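Local atomic coordinates of nuclear and cytoplasmic polyadenylated RNA-binding protein PUB1 (Saccharomyces cerevisiae, PDB entry 3MD1), a protein that binds polyadenylated RNA with a preference for poly(U) and may accompany mRNA from nucleus to cytoplasm, this chain being its second RNA recognition motif. Residues A[66-70]-A[71-75]. Sequence-based numbering, arbitrary orientation.
Sequences QDLNG and RPLRI
L68 and R71 form the closing hydrogen-bonded pair of a tight beta hairpin: L68 N donates to R71 O at 2.9 Å, and R71 N returns a bond to L68 O at 3.0 Å. A third backbone bond, L73 N to Q66 O (2.8 Å), continues the ladder. Between L68 and R71, N69 and G70 form the middle of a type I' turn; both have positive phi, which asparagine and glycine tolerate well. At the non-hydrogen-bonded pair, D67 OD1 lies over one face of the P72 ring, 3.2 Å from its N; since such a pair uses neither N-H across it, proline costs the pairing with D67 nothing. The apolar contact is L68 against L73, with L68 CB 4.1 Å from L73 CD2. L68 CG sits anti to its own nitrogen (chi1 176°), sending CD2 to the same methyl, while buried L73 also packs on V6, L9 and M63. Trimming L73 to an alanine would probably remove the methyl that L68 packs on and open a gap toward M63 of helix 53-63. R71, its chain bent at chi2 and chi3, carries NE to a salt bridge with D8; a long, flexible, charged chain suits this exposed position. Backbone bonds thus set the hairpin's shape, while L73 joins this edge of the RRM sheet to the core and L68 lies against L73 and T17.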
ATOM      1  N   GLN A  66      -9.720   1.362  -6.079  1.00  9.93           N
ATOM      2  CA  GLN A  66     -10.753   1.567  -5.068  1.00 10.24           C
ATOM      3  C   GLN A  66     -10.356   2.768  -4.232  1.00 11.23           C
ATOM      4  O   GLN A  66      -9.173   3.043  -4.059  1.00 10.72           O
ATOM      5  CB  GLN A  66     -10.945   0.317  -4.200  1.00 10.60           C
ATOM      6  CG  GLN A  66     -11.232  -0.961  -5.001  1.00  8.92           C
ATOM      7  CD  GLN A  66     -12.621  -1.022  -5.624  1.00 10.19           C
ATOM      8  OE1 GLN A  66     -12.929  -1.956  -6.378  1.00 11.11           O
ATOM      9  NE2 GLN A  66     -13.458  -0.039  -5.318  1.00  6.62           N
ATOM     10  N   ASP A  67     -11.344   3.507  -3.741  1.00 12.51           N
ATOM     11  CA  ASP A  67     -11.063   4.732  -2.979  1.00 13.59           C
ATOM     12  C   ASP A  67     -10.684   4.500  -1.523  1.00 13.71           C
ATOM     13  O   ASP A  67     -11.317   3.723  -0.810  1.00 14.91           O
ATOM     14  CB  ASP A  67     -12.244   5.707  -3.062  1.00 14.50           C
ATOM     15  CG  ASP A  67     -12.209   6.577  -4.316  1.00 15.84           C
ATOM     16  OD1 ASP A  67     -11.316   6.384  -5.173  1.00 19.29           O
ATOM     17  OD2 ASP A  67     -13.072   7.458  -4.439  1.00 19.82           O
ATOM     18  N   LEU A  68      -9.640   5.199  -1.091  1.00 13.09           N
ATOM     19  CA  LEU A  68      -9.280   5.283   0.314  1.00 13.26           C
ATOM     20  C   LEU A  68      -9.121   6.759   0.632  1.00 13.24           C
ATOM     21  O   LEU A  68      -8.353   7.452  -0.026  1.00 14.01           O
ATOM     22  CB  LEU A  68      -7.969   4.541   0.579  1.00 12.44           C
ATOM     23  CG  LEU A  68      -7.440   4.638   2.016  1.00 12.55           C
ATOM     24  CD1 LEU A  68      -8.410   3.998   3.014  1.00 13.14           C
ATOM     25  CD2 LEU A  68      -6.053   4.002   2.074  1.00 11.37           C
ATOM     26  N   ASN A  69      -9.868   7.242   1.635  1.00 14.08           N
ATOM     27  CA  ASN A  69      -9.852   8.666   1.977  1.00 13.98           C
ATOM     28  C   ASN A  69      -9.960   9.559   0.733  1.00 13.55           C
ATOM     29  O   ASN A  69      -9.246  10.549   0.601  1.00 14.34           O
ATOM     30  CB  ASN A  69      -8.615   9.022   2.818  1.00 13.82           C
ATOM     31  CG  ASN A  69      -8.661   8.430   4.223  1.00 13.84           C
ATOM     32  OD1 ASN A  69      -9.509   7.590   4.535  1.00 15.90           O
ATOM     33  ND2 ASN A  69      -7.752   8.881   5.081  1.00 14.10           N
ATOM     34  N   GLY A  70     -10.856   9.187  -0.179  1.00 13.36           N
ATOM     35  CA  GLY A  70     -11.197  10.024  -1.319  1.00 12.40           C
ATOM     36  C   GLY A  70     -10.293   9.907  -2.533  1.00 12.00           C
ATOM     37  O   GLY A  70     -10.514  10.596  -3.537  1.00 12.54           O
ATOM     38  N   ARG A  71      -9.282   9.039  -2.446  1.00 11.00           N
ATOM     39  CA  ARG A  71      -8.305   8.874  -3.518  1.00 10.31           C
ATOM     40  C   ARG A  71      -8.228   7.431  -4.004  1.00  8.95           C
ATOM     41  O   ARG A  71      -8.164   6.504  -3.183  1.00  8.55           O
ATOM     42  CB  ARG A  71      -6.920   9.319  -3.040  1.00 10.73           C
ATOM     43  CG  ARG A  71      -6.817  10.803  -2.667  1.00 12.14           C
ATOM     44  CD  ARG A  71      -6.491  11.701  -3.860  1.00 13.52           C
ATOM     45  NE  ARG A  71      -5.097  11.554  -4.291  1.00 13.83           N
ATOM     46  CZ  ARG A  71      -4.061  12.150  -3.701  1.00 13.11           C
ATOM     47  NH1 ARG A  71      -2.835  11.949  -4.161  1.00  9.51           N
ATOM     48  NH2 ARG A  71      -4.252  12.955  -2.654  1.00 12.55           N
ATOM     49  N   PRO A  72      -8.204   7.234  -5.338  1.00  8.10           N
ATOM     50  CA  PRO A  72      -8.124   5.869  -5.863  1.00  7.65           C
ATOM     51  C   PRO A  72      -6.756   5.242  -5.613  1.00  6.36           C
ATOM     52  O   PRO A  72      -5.732   5.842  -5.913  1.00  6.44           O
ATOM     53  CB  PRO A  72      -8.384   6.029  -7.366  1.00  7.01           C
ATOM     54  CG  PRO A  72      -8.153   7.472  -7.669  1.00  8.19           C
ATOM     55  CD  PRO A  72      -8.324   8.252  -6.395  1.00  8.14           C
ATOM     56  N   LEU A  73      -6.755   4.033  -5.063  1.00  6.29           N
ATOM     57  CA  LEU A  73      -5.513   3.310  -4.838  1.00  5.49           C
ATOM     58  C   LEU A  73      -4.881   2.936  -6.166  1.00  5.89           C
ATOM     59  O   LEU A  73      -5.556   2.401  -7.056  1.00  5.83           O
ATOM     60  CB  LEU A  73      -5.781   2.041  -4.022  1.00  6.09           C
ATOM     61  CG  LEU A  73      -6.271   2.280  -2.587  1.00  5.61           C
ATOM     62  CD1 LEU A  73      -6.962   1.025  -2.063  1.00  5.68           C
ATOM     63  CD2 LEU A  73      -5.130   2.713  -1.664  1.00  7.16           C
ATOM     64  N   ARG A  74      -3.584   3.199  -6.291  1.00  5.66           N
ATOM     65  CA  ARG A  74      -2.834   2.869  -7.507  1.00  5.95           C
ATOM     66  C   ARG A  74      -1.795   1.837  -7.147  1.00  5.21           C
ATOM     67  O   ARG A  74      -0.765   2.167  -6.565  1.00  5.35           O
ATOM     68  CB  ARG A  74      -2.158   4.116  -8.091  1.00  6.20           C
ATOM     69  CG  ARG A  74      -3.109   5.212  -8.456  1.00  8.52           C
ATOM     70  CD  ARG A  74      -4.102   4.768  -9.488  1.00 12.18           C
ATOM     71  NE  ARG A  74      -5.006   5.863  -9.839  1.00 16.13           N
ATOM     72  CZ  ARG A  74      -6.223   5.706 -10.357  1.00 17.37           C
ATOM     73  NH1 ARG A  74      -6.721   4.493 -10.578  1.00 17.07           N
ATOM     74  NH2 ARG A  74      -6.958   6.778 -10.641  1.00 16.52           N
ATOM     75  N   ILE A  75      -2.053   0.591  -7.494  1.00  5.15           N
ATOM     76  CA  ILE A  75      -1.323  -0.519  -6.916  1.00  5.83           C
ATOM     77  C   ILE A  75      -0.512  -1.269  -7.964  1.00  6.62           C
ATOM     78  O   ILE A  75      -0.999  -1.526  -9.069  1.00  6.58           O
ATOM     79  CB  ILE A  75      -2.304  -1.490  -6.175  1.00  5.52           C
ATOM     80  CG1 ILE A  75      -3.198  -0.720  -5.197  1.00  5.03           C
ATOM     81  CG2 ILE A  75      -1.523  -2.551  -5.416  1.00  6.15           C
ATOM     82  CD1 ILE A  75      -4.329  -1.566  -4.595  1.00  5.92           C
TER